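Local coordinates for putative metal binding protein (Coccidioides immitis, PDB 3CVG), which is of unproven function but, as a putative metal-binding member of the periplasmic binding protein superfamily, probably captures a small ligand or ion, at residues F107-P112 and D127-M132; S123-M128 and I221-T226; N140-V145 and L196-T201. All blocks are in the same frame, centred on the assembly; numbering follows the deposited sequence.

All three contacts lie on the same side of the chain's centre, in one lobe of a periplasmic-binding-protein-like fold. Interactions 1 and 2 are neighbours, their centres about 6 Å apart: both bring helix 125-138 against paired strands, 100-111 in the first and 220-224 in the second, and both use Met128. Every touching residue of interaction 1 is buried and its chemistry purely apolar; three of four are buried in interaction 2, which adds a lysine stem and a carbonyl oxygen. Interaction 3, its centre about 25 Å from that of the chain, mixes buried residues with exposed Lys142 and Arg198: the arginine lies against a proline and waters join two loop carbonyls, with Tyr200 leading back to Met132.

Interaction 1 (F107-P112 and D127-M132); sequences FMLIGP and DMFSKM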
ATOM      1  N   PHE A 107       3.991   1.347   5.830  1.00 21.08           N
ATOM      2  CA  PHE A 107       3.496   2.719   5.925  1.00 21.44           C
ATOM      3  C   PHE A 107       4.463   3.462   6.855  1.00 20.23           C
ATOM      4  O   PHE A 107       5.240   2.835   7.585  1.00 19.89           O
ATOM      5  CB  PHE A 107       2.092   2.749   6.558  1.00 19.13           C
ATOM      6  CG  PHE A 107       0.985   2.260   5.649  1.00 21.06           C
ATOM      7  CD1 PHE A 107       0.602   2.995   4.532  1.00 17.92           C
ATOM      8  CD2 PHE A 107       0.298   1.079   5.940  1.00 21.59           C
ATOM      9  CE1 PHE A 107      -0.455   2.568   3.716  1.00 21.52           C
ATOM     10  CE2 PHE A 107      -0.757   0.642   5.132  1.00 20.34           C
ATOM     11  CZ  PHE A 107      -1.134   1.391   4.017  1.00 21.56           C
HETATM   12  N   MSE A 108       4.430   4.789   6.823  1.00 20.59           N
HETATM   13  CA  MSE A 108       5.262   5.582   7.717  1.00 20.55           C
HETATM   14  C   MSE A 108       4.584   6.901   8.070  1.00 19.79           C
HETATM   15  O   MSE A 108       3.821   7.457   7.269  1.00 18.93           O
HETATM   16  CB  MSE A 108       6.663   5.848   7.125  1.00 26.23           C
HETATM   17  CG  MSE A 108       6.771   5.956   5.604  1.00 33.60           C
HETATM   18 SE   MSE A 108       8.661   6.069   4.999  1.00 48.11          SE
HETATM   19  CE  MSE A 108       9.007   7.935   5.351  1.00 39.57           C
ATOM     20  N   LEU A 109       4.824   7.367   9.293  1.00 17.75           N
ATOM     21  CA  LEU A 109       4.287   8.646   9.743  1.00 18.11           C
ATOM     22  C   LEU A 109       5.456   9.610   9.641  1.00 18.75           C
ATOM     23  O   LEU A 109       6.508   9.386  10.244  1.00 19.25           O
ATOM     24  CB  LEU A 109       3.817   8.573  11.194  1.00 17.96           C
ATOM     25  CG  LEU A 109       3.349   9.910  11.773  1.00 18.67           C
ATOM     26  CD1 LEU A 109       2.093  10.393  11.027  1.00 15.97           C
ATOM     27  CD2 LEU A 109       3.078   9.751  13.261  1.00 21.24           C
ATOM     28  N   ILE A 110       5.289  10.659   8.849  1.00 17.78           N
ATOM     29  CA  ILE A 110       6.349  11.638   8.688  1.00 18.19           C
ATOM     30  C   ILE A 110       5.797  13.017   9.051  1.00 19.29           C
ATOM     31  O   ILE A 110       4.582  13.227   9.050  1.00 18.03           O
ATOM     32  CB  ILE A 110       6.893  11.616   7.238  1.00 16.44           C
ATOM     33  CG1 ILE A 110       5.831  12.114   6.252  1.00 17.43           C
ATOM     34  CG2 ILE A 110       7.289  10.190   6.855  1.00 16.70           C
ATOM     35  CD1 ILE A 110       5.846  13.620   6.042  1.00 17.87           C
ATOM     36  N   GLY A 111       6.688  13.948   9.379  1.00 20.98           N
ATOM     37  CA  GLY A 111       6.256  15.287   9.741  1.00 20.57           C
ATOM     38  C   GLY A 111       7.393  16.284   9.595  1.00 21.95           C
ATOM     39  O   GLY A 111       8.520  15.900   9.275  1.00 21.14           O
ATOM     40  N   PRO A 112       7.133  17.580   9.827  1.00 22.91           N
ATOM     41  CA  PRO A 112       8.175  18.602   9.702  1.00 21.00           C
ATOM     42  C   PRO A 112       9.256  18.528  10.778  1.00 22.33           C
ATOM     43  O   PRO A 112       9.017  18.058  11.889  1.00 23.54           O
ATOM     44  CB  PRO A 112       7.381  19.904   9.770  1.00 20.43           C
ATOM     45  CG  PRO A 112       6.294  19.572  10.734  1.00 22.15           C
ATOM     46  CD  PRO A 112       5.864  18.174  10.293  1.00 21.28           C
ATOM     47  N   ASP A 127      -0.033   6.480  20.453  1.00 25.81           N
ATOM     48  CA  ASP A 127       0.252   7.603  21.329  1.00 27.99           C
ATOM     49  C   ASP A 127       0.717   8.816  20.523  1.00 27.30           C
ATOM     50  O   ASP A 127       0.562   9.954  20.965  1.00 28.33           O
ATOM     51  CB  ASP A 127       1.292   7.203  22.380  1.00 32.43           C
ATOM     52  CG  ASP A 127       0.808   6.062  23.268  1.00 37.82           C
ATOM     53  OD1 ASP A 127      -0.366   6.111  23.704  1.00 40.22           O
ATOM     54  OD2 ASP A 127       1.585   5.116  23.536  1.00 39.88           O
HETATM   55  N   MSE A 128       1.287   8.579  19.345  1.00 24.97           N
HETATM   56  CA  MSE A 128       1.726   9.687  18.502  1.00 24.37           C
HETATM   57  C   MSE A 128       0.485  10.388  17.975  1.00 23.10           C
HETATM   58  O   MSE A 128       0.419  11.612  17.948  1.00 24.41           O
HETATM   59  CB  MSE A 128       2.587   9.190  17.331  1.00 22.67           C
HETATM   60  CG  MSE A 128       4.035   8.930  17.721  1.00 25.89           C
HETATM   61 SE   MSE A 128       5.102   8.276  16.274  1.00 33.84          SE
HETATM   62  CE  MSE A 128       5.032   6.406  16.708  1.00 32.35           C
ATOM     63  N   PHE A 129      -0.506   9.597  17.571  1.00 22.95           N
ATOM     64  CA  PHE A 129      -1.753  10.153  17.070  1.00 22.79           C
ATOM     65  C   PHE A 129      -2.470  10.916  18.179  1.00 21.36           C
ATOM     66  O   PHE A 129      -3.016  11.986  17.941  1.00 17.74           O
ATOM     67  CB  PHE A 129      -2.644   9.042  16.500  1.00 20.54           C
ATOM     68  CG  PHE A 129      -2.394   8.776  15.042  1.00 21.01           C
ATOM     69  CD1 PHE A 129      -1.191   8.214  14.619  1.00 20.05           C
ATOM     70  CD2 PHE A 129      -3.325   9.174  14.080  1.00 18.72           C
ATOM     71  CE1 PHE A 129      -0.913   8.055  13.260  1.00 18.61           C
ATOM     72  CE2 PHE A 129      -3.051   9.021  12.717  1.00 20.87           C
ATOM     73  CZ  PHE A 129      -1.846   8.464  12.311  1.00 18.65           C
ATOM     74  N   SER A 130      -2.447  10.377  19.394  1.00 23.71           N
ATOM     75  CA  SER A 130      -3.075  11.050  20.529  1.00 23.64           C
ATOM     76  C   SER A 130      -2.404  12.407  20.764  1.00 25.17           C
ATOM     77  O   SER A 130      -3.071  13.415  21.023  1.00 27.03           O
ATOM     78  CB  SER A 130      -2.946  10.193  21.791  1.00 27.79           C
ATOM     79  OG  SER A 130      -3.339  10.924  22.946  1.00 28.83           O
ATOM     80  N   LYS A 131      -1.079  12.423  20.666  1.00 24.94           N
ATOM     81  CA  LYS A 131      -0.300  13.640  20.868  1.00 25.45           C
ATOM     82  C   LYS A 131      -0.590  14.691  19.790  1.00 24.51           C
ATOM     83  O   LYS A 131      -0.751  15.875  20.097  1.00 23.57           O
ATOM     84  CB  LYS A 131       1.196  13.299  20.873  1.00 28.23           C
ATOM     85  CG  LYS A 131       2.028  14.158  21.810  1.00 32.53           C
ATOM     86  CD  LYS A 131       3.402  13.531  22.024  1.00 36.58           C
ATOM     87  CE  LYS A 131       4.210  14.267  23.080  1.00 39.30           C
ATOM     88  NZ  LYS A 131       5.465  13.531  23.411  1.00 40.89           N
HETATM   89  N   MSE A 132      -0.638  14.269  18.529  1.00 22.76           N
HETATM   90  CA  MSE A 132      -0.932  15.202  17.447  1.00 21.51           C
HETATM   91  C   MSE A 132      -2.306  15.829  17.657  1.00 21.44           C
HETATM   92  O   MSE A 132      -2.465  17.044  17.536  1.00 23.43           O
HETATM   93  CB  MSE A 132      -0.894  14.495  16.084  1.00 21.52           C
HETATM   94  CG  MSE A 132       0.515  14.281  15.508  1.00 23.33           C
HETATM   95 SE   MSE A 132       0.538  13.466  13.725  1.00 29.34          SE
HETATM   96  CE  MSE A 132      -0.638  14.705  12.828  1.00 34.43           C
TER
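This is a helix-on-sheet contact in the hydrophobic core of one lobe: helix 125-138 lies over strand 100-111, and Leu109 is the strand residue that reaches it. The helix answers with three side chains, Met128, Phe129 and Met132, both methionines being selenomethionines. Leu109 sets CG anti to its own N (chi1 175°), which extends it toward the helix, and its two methyls divide the contact. CD2 goes to the first turn, 3.9 Å from Met128 SE and 4.3 Å from Phe129 CE1, the ring being met obliquely. CD1 turns to the next turn and lies 4.4 Å from Met132 SE. Leu109 and Met128 run past each other in opposite directions, so the leucine's end also comes near the methionine's base, with CD2 4.1 Å from Met128 CB. No hydrogen bond crosses; the four side chains are buried and meet by van der Waals contact alone. Trp164 of helix 155-166 packs edge-to-face with Phe129, while Ile202 on the adjoining strand touches Leu109. The axes of the short segments stay 11.6 Å apart at an angle of 31°, a layered arrangement of helix over sheet as expected in a lobe of the periplasmic binding protein fold.

Interaction 2 (S123-M128 and I221-T226); sequences SDIADM and IYKKGT
Van der Waals contact does most of the work between Met128 and Lys223. The methionine bends at chi3 (-98°), which brings its terminal methyl against the lysine stem. CE sits 3.6 Å from Lys223 CB, and it remains close to the next two carbons, 3.7 Å from Lys223 CG and 3.9 Å from Lys223 CD. The two side chains cross at about a right angle, and the methyl lies on the aliphatic CB-CD part of the lysine. Ile125, one helical turn earlier, adds a looser touch, with its CD1 4.3 Å from Lys223 CB. Selenium also faces the backbone of the strand: Met128 SE is 3.8 Å from Tyr222 O and 4.3 Å from Tyr222 CB.

The strand is irregular just here. Tyr222 and Lys223 both stand opposite Leu109 of strand 100-111, forming a classic beta bulge, and the CB atoms of both residues of the bulge point toward the start of helix 125-138. Beyond CB they part: the tyrosine ring leads off to place OH in a hydrogen bond with Pro112 O, while bends at chi2 and chi4 carry the lysine's NZ to Lys224 O.

Polar bonds stay within each segment. Asp124 is the N-cap of the helix, its OD1 accepting from Ala126 N at 2.7 Å through the anti lone pair, with an N-H...O angle of 158°. Lys223 NZ reaches the carbonyl of the next residue, donating to Lys224 O at 3.1 Å from well above the carbonyl plane. Asp231 adds a long, weak ion pair to that ammonium, and Leu233 touches the lysine from a neighbouring loop.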
ATOM      1  N   SER A 123       7.769   6.383  21.108  1.00 40.24           N
ATOM      2  CA  SER A 123       6.339   6.277  21.400  1.00 37.25           C
ATOM      3  C   SER A 123       5.634   5.307  20.453  1.00 35.34           C
ATOM      4  O   SER A 123       6.090   5.087  19.335  1.00 34.75           O
ATOM      5  CB  SER A 123       5.663   7.649  21.276  1.00 37.83           C
ATOM      6  OG  SER A 123       6.227   8.598  22.161  1.00 39.64           O
ATOM      7  N   ASP A 124       4.528   4.727  20.908  1.00 32.43           N
ATOM      8  CA  ASP A 124       3.734   3.815  20.086  1.00 31.42           C
ATOM      9  C   ASP A 124       2.998   4.710  19.080  1.00 29.16           C
ATOM     10  O   ASP A 124       2.715   5.873  19.380  1.00 26.06           O
ATOM     11  CB  ASP A 124       2.725   3.055  20.956  1.00 34.18           C
ATOM     12  CG  ASP A 124       1.806   2.142  20.144  1.00 38.63           C
ATOM     13  OD1 ASP A 124       0.970   2.660  19.369  1.00 40.82           O
ATOM     14  OD2 ASP A 124       1.916   0.902  20.278  1.00 39.92           O
ATOM     15  N   ILE A 125       2.696   4.180  17.897  1.00 27.18           N
ATOM     16  CA  ILE A 125       2.019   4.973  16.876  1.00 25.62           C
ATOM     17  C   ILE A 125       0.704   5.576  17.389  1.00 25.38           C
ATOM     18  O   ILE A 125       0.378   6.724  17.073  1.00 24.52           O
ATOM     19  CB  ILE A 125       1.768   4.127  15.581  1.00 26.09           C
ATOM     20  CG1 ILE A 125       1.151   5.002  14.485  1.00 24.63           C
ATOM     21  CG2 ILE A 125       0.862   2.951  15.877  1.00 25.67           C
ATOM     22  CD1 ILE A 125       2.038   6.153  14.048  1.00 25.18           C
ATOM     23  N   ALA A 126      -0.033   4.817  18.194  1.00 24.03           N
ATOM     24  CA  ALA A 126      -1.299   5.301  18.736  1.00 25.45           C
ATOM     25  C   ALA A 126      -1.077   6.518  19.630  1.00 26.13           C
ATOM     26  O   ALA A 126      -1.829   7.489  19.563  1.00 22.45           O
ATOM     27  CB  ALA A 126      -2.003   4.198  19.509  1.00 23.24           C
ATOM     28  N   ASP A 127      -0.033   6.480  20.453  1.00 25.81           N
ATOM     29  CA  ASP A 127       0.252   7.603  21.329  1.00 27.99           C
ATOM     30  C   ASP A 127       0.717   8.816  20.523  1.00 27.30           C
ATOM     31  O   ASP A 127       0.562   9.954  20.965  1.00 28.33           O
ATOM     32  CB  ASP A 127       1.292   7.203  22.380  1.00 32.43           C
ATOM     33  CG  ASP A 127       0.808   6.062  23.268  1.00 37.82           C
ATOM     34  OD1 ASP A 127      -0.366   6.111  23.704  1.00 40.22           O
ATOM     35  OD2 ASP A 127       1.585   5.116  23.536  1.00 39.88           O
HETATM   36  N   MSE A 128       1.287   8.579  19.345  1.00 24.97           N
HETATM   37  CA  MSE A 128       1.726   9.687  18.502  1.00 24.37           C
HETATM   38  C   MSE A 128       0.485  10.388  17.975  1.00 23.10           C
HETATM   39  O   MSE A 128       0.419  11.612  17.948  1.00 24.41           O
HETATM   40  CB  MSE A 128       2.587   9.190  17.331  1.00 22.67           C
HETATM   41  CG  MSE A 128       4.035   8.930  17.721  1.00 25.89           C
HETATM   42 SE   MSE A 128       5.102   8.276  16.274  1.00 33.84          SE
HETATM   43  CE  MSE A 128       5.032   6.406  16.708  1.00 32.35           C
ATOM     44  N   ILE A 221      11.154  11.184   9.675  1.00 23.51           N
ATOM     45  CA  ILE A 221      10.389   9.938   9.762  1.00 23.93           C
ATOM     46  C   ILE A 221      10.173   9.670  11.241  1.00 23.51           C
ATOM     47  O   ILE A 221      11.117   9.330  11.953  1.00 24.48           O
ATOM     48  CB  ILE A 221      11.163   8.736   9.153  1.00 23.51           C
ATOM     49  CG1 ILE A 221      11.353   8.950   7.656  1.00 23.51           C
ATOM     50  CG2 ILE A 221      10.406   7.419   9.420  1.00 23.64           C
ATOM     51  CD1 ILE A 221      12.310   7.948   7.005  1.00 23.55           C
ATOM     52  N   TYR A 222       8.941   9.832  11.713  1.00 22.15           N
ATOM     53  CA  TYR A 222       8.648   9.605  13.122  1.00 23.06           C
ATOM     54  C   TYR A 222       8.341   8.146  13.434  1.00 23.38           C
ATOM     55  O   TYR A 222       8.484   7.706  14.570  1.00 23.35           O
ATOM     56  CB  TYR A 222       7.499  10.516  13.570  1.00 21.97           C
ATOM     57  CG  TYR A 222       7.911  11.969  13.605  1.00 24.20           C
ATOM     58  CD1 TYR A 222       8.763  12.443  14.603  1.00 24.14           C
ATOM     59  CD2 TYR A 222       7.517  12.855  12.601  1.00 22.45           C
ATOM     60  CE1 TYR A 222       9.224  13.751  14.600  1.00 24.66           C
ATOM     61  CE2 TYR A 222       7.975  14.175  12.588  1.00 25.33           C
ATOM     62  CZ  TYR A 222       8.831  14.611  13.593  1.00 24.58           C
ATOM     63  OH  TYR A 222       9.327  15.895  13.573  1.00 26.63           O
ATOM     64  N   LYS A 223       7.926   7.390  12.424  1.00 23.31           N
ATOM     65  CA  LYS A 223       7.626   5.981  12.630  1.00 24.71           C
ATOM     66  C   LYS A 223       7.517   5.282  11.293  1.00 24.68           C
ATOM     67  O   LYS A 223       6.799   5.739  10.407  1.00 22.69           O
ATOM     68  CB  LYS A 223       6.312   5.812  13.400  1.00 25.41           C
ATOM     69  CG  LYS A 223       5.985   4.365  13.774  1.00 27.62           C
ATOM     70  CD  LYS A 223       7.027   3.767  14.714  1.00 31.06           C
ATOM     71  CE  LYS A 223       6.665   2.339  15.132  1.00 37.25           C
ATOM     72  NZ  LYS A 223       6.591   1.357  13.983  1.00 39.25           N
ATOM     73  N   LYS A 224       8.250   4.180  11.158  1.00 23.38           N
ATOM     74  CA  LYS A 224       8.251   3.379   9.942  1.00 24.23           C
ATOM     75  C   LYS A 224       7.772   1.987  10.318  1.00 23.67           C
ATOM     76  O   LYS A 224       8.208   1.424  11.325  1.00 21.21           O
ATOM     77  CB  LYS A 224       9.662   3.287   9.350  1.00 26.07           C
ATOM     78  CG  LYS A 224       9.711   2.561   8.010  1.00 30.34           C
ATOM     79  CD  LYS A 224      11.146   2.296   7.562  1.00 34.76           C
ATOM     80  CE  LYS A 224      11.190   1.758   6.137  1.00 36.04           C
ATOM     81  NZ  LYS A 224      12.589   1.510   5.672  1.00 37.18           N
ATOM     82  N   GLY A 225       6.870   1.433   9.517  1.00 23.81           N
ATOM     83  CA  GLY A 225       6.355   0.110   9.810  1.00 24.11           C
ATOM     84  C   GLY A 225       7.423  -0.972   9.749  1.00 23.25           C
ATOM     85  O   GLY A 225       8.321  -0.916   8.912  1.00 20.83           O
ATOM     86  N   THR A 226       7.334  -1.942  10.652  1.00 23.71           N
ATOM     87  CA  THR A 226       8.278  -3.058  10.678  1.00 25.17           C
ATOM     88  C   THR A 226       7.556  -4.244  10.061  1.00 25.77           C
ATOM     89  O   THR A 226       6.445  -4.100   9.552  1.00 24.84           O
ATOM     90  CB  THR A 226       8.682  -3.453  12.121  1.00 23.66           C
ATOM     91  OG1 THR A 226       7.530  -3.915  12.831  1.00 24.72           O
ATOM     92  CG2 THR A 226       9.286  -2.275  12.854  1.00 24.13           C
TER

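Interaction 3 (N140-V145 and L196-T201); sequences NTKPPV and LLREYT
Arg198 and Pro143 bury the most surface here, the arginine lying across the proline ring. Pro143 CB sits over the centre of one guanidinium face, 3.6 Å from Arg198 NH1 and 3.7 Å from Arg198 CZ. A bend at chi3 (-70°) turns the planar group over the ring, and Pro143, which follows a cis peptide bond, presents its CB and CG to it. Among the exposed side chains, the like charges of Lys142 NZ and Arg198 NH2 come within 3.8 Å. Between the two backbones lie two waters: the first donates to Pro144 O, at 2.9 Å, and to Arg198 O, and the second lies within hydrogen-bonding distance of the same two oxygens. Further in, Tyr200 meets Val145 obliquely, its CE2 4.2 Å from Val145 CG1. The tyrosine OH is hydrogen-bonded to Asn115 and Ala117, and its ring also packs on Met132 of helix 125-138. Within the 140-145 loop, Thr141 OG1 donates to Pro143 O at 2.7 Å. Arg198 follows helix 187-196; with positive phi (62°) and two bonds back into the last turn, it makes the Schellman motif typical of a helix C-terminus, here leading into strand 200-204.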
ATOM      1  N   ASN A 140      -1.823  26.228  19.280  1.00 41.81           N
ATOM      2  CA  ASN A 140      -0.912  27.304  19.662  1.00 40.89           C
ATOM      3  C   ASN A 140       0.545  26.877  19.545  1.00 39.62           C
ATOM      4  O   ASN A 140       1.334  27.059  20.476  1.00 39.65           O
ATOM      5  CB  ASN A 140      -1.200  27.719  21.101  1.00 43.85           C
ATOM      6  CG  ASN A 140      -1.062  26.562  22.065  1.00 45.98           C
ATOM      7  OD1 ASN A 140      -1.207  25.403  21.674  1.00 48.37           O
ATOM      8  ND2 ASN A 140      -0.789  26.864  23.328  1.00 47.17           N
ATOM      9  N   THR A 141       0.899  26.295  18.407  1.00 35.85           N
ATOM     10  CA  THR A 141       2.266  25.852  18.181  1.00 33.13           C
ATOM     11  C   THR A 141       2.751  26.470  16.887  1.00 32.31           C
ATOM     12  O   THR A 141       1.951  26.970  16.092  1.00 29.86           O
ATOM     13  CB  THR A 141       2.360  24.321  18.042  1.00 32.74           C
ATOM     14  OG1 THR A 141       1.615  23.895  16.890  1.00 29.25           O
ATOM     15  CG2 THR A 141       1.811  23.644  19.286  1.00 30.89           C
ATOM     16  N   LYS A 142       4.060  26.443  16.680  1.00 31.56           N
ATOM     17  CA  LYS A 142       4.622  26.991  15.461  1.00 32.66           C
ATOM     18  C   LYS A 142       5.527  25.965  14.792  1.00 31.59           C
ATOM     19  O   LYS A 142       6.580  25.616  15.315  1.00 33.98           O
ATOM     20  CB  LYS A 142       5.407  28.274  15.746  1.00 34.89           C
ATOM     21  CG  LYS A 142       5.690  29.083  14.483  1.00 38.39           C
ATOM     22  CD  LYS A 142       4.387  29.333  13.717  1.00 39.10           C
ATOM     23  CE  LYS A 142       4.574  29.151  12.220  1.00 38.68           C
ATOM     24  NZ  LYS A 142       3.284  29.236  11.494  1.00 37.29           N
ATOM     25  N   PRO A 143       5.108  25.449  13.630  1.00 30.35           N
ATOM     26  CA  PRO A 143       3.839  25.824  12.995  1.00 28.28           C
ATOM     27  C   PRO A 143       2.671  25.081  13.650  1.00 25.81           C
ATOM     28  O   PRO A 143       2.871  24.273  14.554  1.00 24.15           O
ATOM     29  CB  PRO A 143       4.058  25.405  11.548  1.00 29.08           C
ATOM     30  CG  PRO A 143       4.870  24.142  11.711  1.00 28.87           C
ATOM     31  CD  PRO A 143       5.881  24.535  12.767  1.00 29.54           C
ATOM     32  N   PRO A 144       1.431  25.370  13.227  1.00 24.78           N
ATOM     33  CA  PRO A 144       0.328  24.642  13.860  1.00 24.45           C
ATOM     34  C   PRO A 144       0.390  23.169  13.448  1.00 23.55           C
ATOM     35  O   PRO A 144       0.901  22.839  12.375  1.00 23.12           O
ATOM     36  CB  PRO A 144      -0.910  25.353  13.316  1.00 24.47           C
ATOM     37  CG  PRO A 144      -0.473  25.772  11.948  1.00 26.78           C
ATOM     38  CD  PRO A 144       0.933  26.292  12.190  1.00 24.74           C
ATOM     39  N   VAL A 145      -0.107  22.287  14.306  1.00 23.45           N
ATOM     40  CA  VAL A 145      -0.102  20.862  14.000  1.00 22.44           C
ATOM     41  C   VAL A 145      -1.259  20.546  13.054  1.00 21.24           C
ATOM     42  O   VAL A 145      -2.421  20.755  13.400  1.00 20.05           O
ATOM     43  CB  VAL A 145      -0.260  20.024  15.283  1.00 24.12           C
ATOM     44  CG1 VAL A 145      -0.377  18.543  14.943  1.00 20.45           C
ATOM     45  CG2 VAL A 145       0.932  20.268  16.203  1.00 22.03           C
ATOM     46  N   LEU A 196       5.899  20.382   1.987  1.00 18.71           N
ATOM     47  CA  LEU A 196       5.903  21.811   1.674  1.00 21.11           C
ATOM     48  C   LEU A 196       5.061  22.610   2.661  1.00 20.99           C
ATOM     49  O   LEU A 196       5.394  23.742   2.999  1.00 18.85           O
ATOM     50  CB  LEU A 196       5.363  22.059   0.263  1.00 21.82           C
ATOM     51  CG  LEU A 196       6.194  21.599  -0.938  1.00 24.51           C
ATOM     52  CD1 LEU A 196       5.464  21.921  -2.236  1.00 25.90           C
ATOM     53  CD2 LEU A 196       7.543  22.289  -0.913  1.00 26.64           C
ATOM     54  N   LEU A 197       3.970  22.011   3.124  1.00 20.31           N
ATOM     55  CA  LEU A 197       3.063  22.684   4.046  1.00 21.34           C
ATOM     56  C   LEU A 197       3.420  22.481   5.508  1.00 21.00           C
ATOM     57  O   LEU A 197       2.760  23.035   6.383  1.00 21.06           O
ATOM     58  CB  LEU A 197       1.638  22.183   3.815  1.00 19.77           C
ATOM     59  CG  LEU A 197       1.052  22.405   2.424  1.00 21.07           C
ATOM     60  CD1 LEU A 197      -0.120  21.461   2.232  1.00 17.93           C
ATOM     61  CD2 LEU A 197       0.630  23.867   2.254  1.00 20.80           C
ATOM     62  N   ARG A 198       4.454  21.686   5.768  1.00 21.42           N
ATOM     63  CA  ARG A 198       4.878  21.386   7.133  1.00 20.13           C
ATOM     64  C   ARG A 198       3.784  20.668   7.928  1.00 20.58           C
ATOM     65  O   ARG A 198       3.443  21.068   9.040  1.00 18.06           O
ATOM     66  CB  ARG A 198       5.300  22.664   7.868  1.00 23.73           C
ATOM     67  CG  ARG A 198       6.531  23.332   7.270  1.00 27.02           C
ATOM     68  CD  ARG A 198       6.934  24.556   8.078  1.00 33.00           C
ATOM     69  NE  ARG A 198       5.965  25.634   7.913  1.00 37.88           N
ATOM     70  CZ  ARG A 198       5.908  26.714   8.683  1.00 39.92           C
ATOM     71  NH1 ARG A 198       6.770  26.867   9.682  1.00 40.92           N
ATOM     72  NH2 ARG A 198       4.989  27.641   8.449  1.00 38.61           N
ATOM     73  N   GLU A 199       3.236  19.604   7.349  1.00 18.76           N
ATOM     74  CA  GLU A 199       2.195  18.835   8.015  1.00 17.20           C
ATOM     75  C   GLU A 199       2.639  17.389   8.197  1.00 17.93           C
ATOM     76  O   GLU A 199       3.527  16.895   7.487  1.00 16.28           O
ATOM     77  CB  GLU A 199       0.901  18.858   7.190  1.00 18.11           C
ATOM     78  CG  GLU A 199       0.424  20.251   6.817  1.00 18.54           C
ATOM     79  CD  GLU A 199      -0.867  20.258   6.011  1.00 20.38           C
ATOM     80  OE1 GLU A 199      -1.202  19.241   5.356  1.00 24.49           O
ATOM     81  OE2 GLU A 199      -1.544  21.302   6.016  1.00 21.14           O
ATOM     82  N   TYR A 200       2.031  16.716   9.164  1.00 17.62           N
ATOM     83  CA  TYR A 200       2.318  15.313   9.395  1.00 18.48           C
ATOM     84  C   TYR A 200       1.407  14.558   8.437  1.00 18.48           C
ATOM     85  O   TYR A 200       0.364  15.079   8.023  1.00 16.09           O
ATOM     86  CB  TYR A 200       1.960  14.908  10.821  1.00 18.65           C
ATOM     87  CG  TYR A 200       2.817  15.546  11.893  1.00 19.66           C
ATOM     88  CD1 TYR A 200       3.847  14.833  12.509  1.00 20.06           C
ATOM     89  CD2 TYR A 200       2.569  16.850  12.321  1.00 20.15           C
ATOM     90  CE1 TYR A 200       4.611  15.403  13.534  1.00 21.50           C
ATOM     91  CE2 TYR A 200       3.322  17.430  13.345  1.00 23.53           C
ATOM     92  CZ  TYR A 200       4.342  16.700  13.950  1.00 23.21           C
ATOM     93  OH  TYR A 200       5.071  17.270  14.976  1.00 23.77           O
ATOM     94  N   THR A 201       1.805  13.348   8.065  1.00 17.57           N
ATOM     95  CA  THR A 201       0.981  12.542   7.188  1.00 17.52           C
ATOM     96  C   THR A 201       1.449  11.097   7.182  1.00 17.35           C
ATOM     97  O   THR A 201       2.610  10.809   7.475  1.00 17.99           O
ATOM     98  CB  THR A 201       1.019  13.056   5.730  1.00 18.49           C
ATOM     99  OG1 THR A 201      -0.015  12.416   4.981  1.00 17.59           O
ATOM    100  CG2 THR A 201       2.368  12.730   5.072  1.00 15.83           C
TER
HETATM  101  O   HOH W   1       1.996  20.292  11.602  1.00 19.24           O
HETATM  102  O   HOH W   2       1.464  23.258   9.462  1.00 33.17           O